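Local coordinates for tailspike protein (Acinetobacter phage vB_ApiP_P1, PDB 6E1R), which probably recognises and breaks down the capsular polysaccharide of its Acinetobacter host, at residues A148-F159 against T178-Y189. Residues are numbered along the deposited sequence; the frame is centred on the assembly and turned at random.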
ATOM      1  N   ALA A 148       6.703 -28.552  28.171  1.00 49.42           N
ATOM      2  CA  ALA A 148       7.439 -27.915  29.252  1.00 53.29           C
ATOM      3  C   ALA A 148       7.506 -26.418  28.986  1.00 52.50           C
ATOM      4  O   ALA A 148       7.112 -25.935  27.920  1.00 49.85           O
ATOM      5  CB  ALA A 148       8.848 -28.503  29.401  1.00 48.69           C
ATOM      6  N   ASP A 149       8.009 -25.674  29.972  1.00 46.64           N
ATOM      7  CA  ASP A 149       8.175 -24.228  29.839  1.00 54.37           C
ATOM      8  C   ASP A 149       9.472 -23.923  29.084  1.00 51.95           C
ATOM      9  O   ASP A 149      10.416 -23.328  29.603  1.00 55.65           O
ATOM     10  CB  ASP A 149       8.157 -23.567  31.212  1.00 52.61           C
ATOM     11  CG  ASP A 149       8.017 -22.061  31.132  1.00 50.86           C
ATOM     12  OD1 ASP A 149       7.779 -21.542  30.021  1.00 43.12           O
ATOM     13  OD2 ASP A 149       8.149 -21.397  32.181  1.00 54.03           O
ATOM     14  N   ILE A 150       9.495 -24.347  27.824  1.00 50.27           N
ATOM     15  CA  ILE A 150      10.689 -24.220  26.986  1.00 52.18           C
ATOM     16  C   ILE A 150      10.281 -23.784  25.593  1.00 50.65           C
ATOM     17  O   ILE A 150       9.180 -24.086  25.116  1.00 52.16           O
ATOM     18  CB  ILE A 150      11.476 -25.547  26.904  1.00 52.82           C
ATOM     19  CG1 ILE A 150      10.540 -26.712  26.565  1.00 49.31           C
ATOM     20  CG2 ILE A 150      12.219 -25.814  28.203  1.00 58.50           C
ATOM     21  CD1 ILE A 150      10.535 -27.102  25.100  1.00 46.22           C
ATOM     22  N   PRO A 151      11.168 -23.061  24.908  1.00 46.95           N
ATOM     23  CA  PRO A 151      10.907 -22.724  23.503  1.00 43.43           C
ATOM     24  C   PRO A 151      10.935 -23.975  22.637  1.00 46.82           C
ATOM     25  O   PRO A 151      11.831 -24.812  22.762  1.00 48.51           O
ATOM     26  CB  PRO A 151      12.047 -21.763  23.149  1.00 42.64           C
ATOM     27  CG  PRO A 151      13.133 -22.098  24.119  1.00 44.76           C
ATOM     28  CD  PRO A 151      12.433 -22.481  25.389  1.00 46.74           C
ATOM     29  N   ILE A 152       9.935 -24.104  21.762  1.00 46.73           N
ATOM     30  CA  ILE A 152       9.887 -25.243  20.847  1.00 36.67           C
ATOM     31  C   ILE A 152      11.115 -25.245  19.946  1.00 38.89           C
ATOM     32  O   ILE A 152      11.761 -26.280  19.745  1.00 37.59           O
ATOM     33  CB  ILE A 152       8.583 -25.219  20.030  1.00 39.41           C
ATOM     34  CG1 ILE A 152       7.380 -25.463  20.944  1.00 38.19           C
ATOM     35  CG2 ILE A 152       8.632 -26.243  18.910  1.00 36.02           C
ATOM     36  CD1 ILE A 152       6.052 -25.437  20.224  1.00 40.21           C
ATOM     37  N   PHE A 153      11.458 -24.083  19.399  1.00 39.17           N
ATOM     38  CA  PHE A 153      12.675 -23.901  18.623  1.00 38.38           C
ATOM     39  C   PHE A 153      13.536 -22.835  19.281  1.00 41.54           C
ATOM     40  O   PHE A 153      13.020 -21.848  19.816  1.00 49.38           O
ATOM     41  CB  PHE A 153      12.370 -23.512  17.170  1.00 36.15           C
ATOM     42  CG  PHE A 153      11.824 -24.641  16.342  1.00 37.40           C
ATOM     43  CD1 PHE A 153      12.674 -25.593  15.804  1.00 40.52           C
ATOM     44  CD2 PHE A 153      10.465 -24.746  16.094  1.00 35.32           C
ATOM     45  CE1 PHE A 153      12.180 -26.633  15.039  1.00 43.25           C
ATOM     46  CE2 PHE A 153       9.964 -25.783  15.330  1.00 38.84           C
ATOM     47  CZ  PHE A 153      10.823 -26.728  14.801  1.00 43.12           C
ATOM     48  N   THR A 154      14.848 -23.039  19.240  1.00 36.01           N
ATOM     49  CA  THR A 154      15.812 -22.114  19.821  1.00 39.92           C
ATOM     50  C   THR A 154      16.654 -21.513  18.703  1.00 41.02           C
ATOM     51  O   THR A 154      17.371 -22.234  18.002  1.00 41.69           O
ATOM     52  CB  THR A 154      16.702 -22.817  20.846  1.00 40.30           C
ATOM     53  OG1 THR A 154      15.933 -23.124  22.016  1.00 38.79           O
ATOM     54  CG2 THR A 154      17.875 -21.934  21.229  1.00 41.64           C
ATOM     55  N   VAL A 155      16.557 -20.197  18.538  1.00 40.61           N
ATOM     56  CA  VAL A 155      17.329 -19.493  17.521  1.00 37.19           C
ATOM     57  C   VAL A 155      18.770 -19.370  17.994  1.00 41.26           C
ATOM     58  O   VAL A 155      19.032 -18.935  19.122  1.00 45.77           O
ATOM     59  CB  VAL A 155      16.714 -18.117  17.230  1.00 35.88           C
ATOM     60  CG1 VAL A 155      17.501 -17.405  16.145  1.00 37.38           C
ATOM     61  CG2 VAL A 155      15.255 -18.267  16.826  1.00 32.70           C
ATOM     62  N   LYS A 156      19.709 -19.751  17.133  1.00 37.19           N
ATOM     63  CA  LYS A 156      21.117 -19.725  17.490  1.00 42.64           C
ATOM     64  C   LYS A 156      21.645 -18.292  17.516  1.00 46.53           C
ATOM     65  O   LYS A 156      21.051 -17.368  16.954  1.00 40.31           O
ATOM     66  CB  LYS A 156      21.931 -20.560  16.503  1.00 39.97           C
ATOM     67  CG  LYS A 156      21.530 -22.024  16.441  1.00 43.50           C
ATOM     68  CD  LYS A 156      22.293 -22.747  15.345  1.00 40.26           C
ATOM     69  CE  LYS A 156      21.960 -24.226  15.322  1.00 45.54           C
ATOM     70  NZ  LYS A 156      22.745 -24.946  14.282  1.00 47.82           N
ATOM     71  N   ALA A 157      22.781 -18.118  18.186  1.00 46.63           N
ATOM     72  CA  ALA A 157      23.374 -16.797  18.332  1.00 50.95           C
ATOM     73  C   ALA A 157      23.901 -16.284  16.996  1.00 52.26           C
ATOM     74  O   ALA A 157      24.299 -17.057  16.119  1.00 58.46           O
ATOM     75  CB  ALA A 157      24.504 -16.830  19.360  1.00 43.51           C
ATOM     76  N   GLY A 158      23.902 -14.964  16.851  1.00 54.09           N
ATOM     77  CA  GLY A 158      24.422 -14.361  15.634  1.00 50.91           C
ATOM     78  C   GLY A 158      23.484 -14.590  14.466  1.00 49.09           C
ATOM     79  O   GLY A 158      22.283 -14.301  14.535  1.00 48.85           O
ATOM     80  N   PHE A 159      24.036 -15.120  13.373  1.00 46.27           N
ATOM     81  CA  PHE A 159      23.277 -15.431  12.169  1.00 47.91           C
ATOM     82  C   PHE A 159      23.221 -16.930  11.905  1.00 51.49           C
ATOM     83  O   PHE A 159      22.878 -17.349  10.795  1.00 53.96           O
ATOM     84  CB  PHE A 159      23.872 -14.712  10.956  1.00 47.35           C
ATOM     85  CG  PHE A 159      23.901 -13.215  11.082  1.00 44.41           C
ATOM     86  CD1 PHE A 159      24.947 -12.579  11.731  1.00 43.53           C
ATOM     87  CD2 PHE A 159      22.893 -12.441  10.531  1.00 44.34           C
ATOM     88  CE1 PHE A 159      24.979 -11.203  11.840  1.00 41.76           C
ATOM     89  CE2 PHE A 159      22.921 -11.063  10.635  1.00 45.44           C
ATOM     90  CZ  PHE A 159      23.965 -10.444  11.292  1.00 45.99           C
ATOM     91  N   THR A 178       2.778 -20.996  29.336  1.00 45.88           N
ATOM     92  CA  THR A 178       4.157 -21.452  29.376  1.00 48.32           C
ATOM     93  C   THR A 178       4.678 -21.603  27.954  1.00 48.04           C
ATOM     94  O   THR A 178       3.911 -21.637  26.988  1.00 50.92           O
ATOM     95  CB  THR A 178       4.301 -22.786  30.126  1.00 44.15           C
ATOM     96  OG1 THR A 178       3.480 -23.782  29.502  1.00 49.38           O
ATOM     97  CG2 THR A 178       3.890 -22.633  31.583  1.00 46.16           C
ATOM     98  N   ALA A 179       6.005 -21.669  27.846  1.00 52.23           N
ATOM     99  CA  ALA A 179       6.699 -21.991  26.604  1.00 52.15           C
ATOM    100  C   ALA A 179       6.478 -20.952  25.511  1.00 50.80           C
ATOM    101  O   ALA A 179       5.782 -19.950  25.711  1.00 47.20           O
ATOM    102  CB  ALA A 179       6.272 -23.371  26.099  1.00 52.57           C
ATOM    103  N   THR A 180       7.082 -21.192  24.351  1.00 47.83           N
ATOM    104  CA  THR A 180       6.947 -20.329  23.186  1.00 42.47           C
ATOM    105  C   THR A 180       7.400 -21.118  21.968  1.00 39.26           C
ATOM    106  O   THR A 180       8.064 -22.150  22.089  1.00 42.15           O
ATOM    107  CB  THR A 180       7.763 -19.037  23.330  1.00 36.49           C
ATOM    108  OG1 THR A 180       7.597 -18.233  22.155  1.00 36.88           O
ATOM    109  CG2 THR A 180       9.237 -19.348  23.516  1.00 34.51           C
ATOM    110  N   ALA A 181       7.031 -20.622  20.788  1.00 40.49           N
ATOM    111  CA  ALA A 181       7.450 -21.290  19.562  1.00 41.74           C
ATOM    112  C   ALA A 181       8.913 -21.019  19.235  1.00 42.79           C
ATOM    113  O   ALA A 181       9.595 -21.899  18.699  1.00 37.88           O
ATOM    114  CB  ALA A 181       6.563 -20.858  18.393  1.00 40.76           C
ATOM    115  N   PHE A 182       9.411 -19.823  19.550  1.00 48.69           N
ATOM    116  CA  PHE A 182      10.782 -19.447  19.238  1.00 45.14           C
ATOM    117  C   PHE A 182      11.344 -18.567  20.344  1.00 43.21           C
ATOM    118  O   PHE A 182      10.627 -17.744  20.921  1.00 33.64           O
ATOM    119  CB  PHE A 182      10.872 -18.701  17.899  1.00 39.56           C
ATOM    120  CG  PHE A 182      10.439 -19.520  16.718  1.00 38.20           C
ATOM    121  CD1 PHE A 182       9.119 -19.510  16.298  1.00 40.97           C
ATOM    122  CD2 PHE A 182      11.353 -20.294  16.027  1.00 38.74           C
ATOM    123  CE1 PHE A 182       8.717 -20.264  15.211  1.00 40.72           C
ATOM    124  CE2 PHE A 182      10.957 -21.049  14.940  1.00 38.07           C
ATOM    125  CZ  PHE A 182       9.638 -21.033  14.531  1.00 37.75           C
ATOM    126  N   ARG A 183      12.632 -18.746  20.631  1.00 41.89           N
ATOM    127  CA  ARG A 183      13.359 -17.867  21.532  1.00 40.69           C
ATOM    128  C   ARG A 183      14.803 -17.792  21.060  1.00 41.72           C
ATOM    129  O   ARG A 183      15.321 -18.737  20.458  1.00 43.62           O
ATOM    130  CB  ARG A 183      13.303 -18.348  22.986  1.00 40.05           C
ATOM    131  CG  ARG A 183      13.505 -17.236  24.005  1.00 41.67           C
ATOM    132  CD  ARG A 183      13.365 -17.745  25.430  1.00 42.80           C
ATOM    133  NE  ARG A 183      11.998 -18.149  25.740  1.00 48.97           N
ATOM    134  CZ  ARG A 183      11.072 -17.337  26.240  1.00 55.68           C
ATOM    135  NH1 ARG A 183      11.365 -16.067  26.482  1.00 61.97           N
ATOM    136  NH2 ARG A 183       9.853 -17.795  26.492  1.00 55.49           N
ATOM    137  N   SER A 184      15.448 -16.663  21.335  1.00 43.66           N
ATOM    138  CA  SER A 184      16.796 -16.399  20.853  1.00 42.97           C
ATOM    139  C   SER A 184      17.801 -16.509  21.992  1.00 48.87           C
ATOM    140  O   SER A 184      17.554 -16.029  23.103  1.00 54.92           O
ATOM    141  CB  SER A 184      16.893 -15.009  20.217  1.00 34.81           C
ATOM    142  OG  SER A 184      16.170 -14.952  19.002  1.00 33.42           O
ATOM    143  N   THR A 185      18.932 -17.150  21.709  1.00 44.77           N
ATOM    144  CA  THR A 185      20.056 -17.193  22.634  1.00 48.04           C
ATOM    145  C   THR A 185      20.996 -16.037  22.313  1.00 53.41           C
ATOM    146  O   THR A 185      21.466 -15.913  21.176  1.00 54.93           O
ATOM    147  CB  THR A 185      20.793 -18.528  22.545  1.00 48.25           C
ATOM    148  OG1 THR A 185      21.127 -18.806  21.180  1.00 54.68           O
ATOM    149  CG2 THR A 185      19.931 -19.653  23.095  1.00 44.71           C
ATOM    150  N   SER A 186      21.262 -15.193  23.312  1.00 51.36           N
ATOM    151  CA  SER A 186      22.125 -14.021  23.147  1.00 51.82           C
ATOM    152  C   SER A 186      21.639 -13.121  22.012  1.00 50.01           C
ATOM    153  O   SER A 186      22.430 -12.630  21.204  1.00 50.63           O
ATOM    154  CB  SER A 186      23.581 -14.437  22.927  1.00 52.27           C
ATOM    155  OG  SER A 186      24.426 -13.303  22.851  1.00 59.54           O
ATOM    156  N   ASN A 187      20.323 -12.905  21.956  1.00 50.24           N
ATOM    157  CA  ASN A 187      19.690 -12.077  20.926  1.00 49.86           C
ATOM    158  C   ASN A 187      20.008 -12.577  19.518  1.00 53.79           C
ATOM    159  O   ASN A 187      20.290 -11.791  18.611  1.00 55.46           O
ATOM    160  CB  ASN A 187      20.085 -10.607  21.081  1.00 48.46           C
ATOM    161  CG  ASN A 187      19.669 -10.031  22.418  1.00 49.95           C
ATOM    162  OD1 ASN A 187      20.511  -9.690  23.249  1.00 55.30           O
ATOM    163  ND2 ASN A 187      18.364  -9.913  22.632  1.00 46.75           N
ATOM    164  N   GLY A 188      19.965 -13.895  19.335  1.00 48.58           N
ATOM    165  CA  GLY A 188      20.244 -14.464  18.032  1.00 42.83           C
ATOM    166  C   GLY A 188      19.189 -14.089  17.010  1.00 35.25           C
ATOM    167  O   GLY A 188      18.010 -13.917  17.325  1.00 43.95           O
ATOM    168  N   TYR A 189      19.622 -13.973  15.758  1.00 35.27           N
ATOM    169  CA  TYR A 189      18.770 -13.492  14.678  1.00 40.35           C
ATOM    170  C   TYR A 189      17.963 -14.641  14.083  1.00 39.04           C
ATOM    171  O   TYR A 189      18.537 -15.624  13.599  1.00 43.38           O
ATOM    172  CB  TYR A 189      19.610 -12.821  13.593  1.00 44.07           C
ATOM    173  CG  TYR A 189      19.533 -11.312  13.578  1.00 46.41           C
ATOM    174  CD1 TYR A 189      18.513 -10.636  14.238  1.00 46.03           C
ATOM    175  CD2 TYR A 189      20.478 -10.561  12.894  1.00 48.63           C
ATOM    176  CE1 TYR A 189      18.442  -9.253  14.215  1.00 42.68           C
ATOM    177  CE2 TYR A 189      20.417  -9.183  12.866  1.00 49.45           C
ATOM    178  CZ  TYR A 189      19.399  -8.534  13.528  1.00 45.65           C
ATOM    179  OH  TYR A 189      19.341  -7.162  13.497  1.00 47.97           O
TER
HETATM  180  O   HOH W   1      20.763 -16.889  14.406  1.00 35.74           O
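Phe-153 and Phe-182 lie side by side and point the same way into the interior. Their planes are nearly parallel, 18° apart, but slid so far that the rings barely overlap, with centroids 5.6 Å apart. Both have CG anti to the carbonyl carbon (chi1 -73° and -63°), which sends the two rings off in the same direction. CB of Phe-153 rests 3.6 Å from CD2 of Phe-182. Val-155 follows on the same face, its CG1 reaching the backbone of Tyr-189. Phe-171, on strand 169-173, also touches Phe-153.

The pairing is one of parallel strands in successive coils of a right-handed beta-helix, the usual body of phage tailspikes. Both segments turn a corner here, at Ile-152 and Phe-153 and at Ala-181. The backbone bonds run on through it. Ile-152 N meets Thr-180 O at 2.7 Å, and Phe-153 N bonds Ala-181 O. Arg-183 then binds Phe-153 O through its N and takes Val-155 N on its O.

On the other face, Pro-151 CB packs 3.6 Å from Arg-183 CB, the two side chains crossing at about a right angle. The guanidinium goes on to a salt bridge with Asp-209.

Val-155 O accepts two bonds from Thr-185, from N at 3.1 Å and from OG1 at 2.9 Å. Beyond it, Tyr-189 N bonds Gly-158 O, and the Tyr-189 edge faces the ring of exposed Phe-159 in an offset edge-to-face pair. At the opposite end, Asp-149 OD1 accepts Ala-179 N at 2.8 Å on its anti side, with the N-H tilted out of the carboxylate plane.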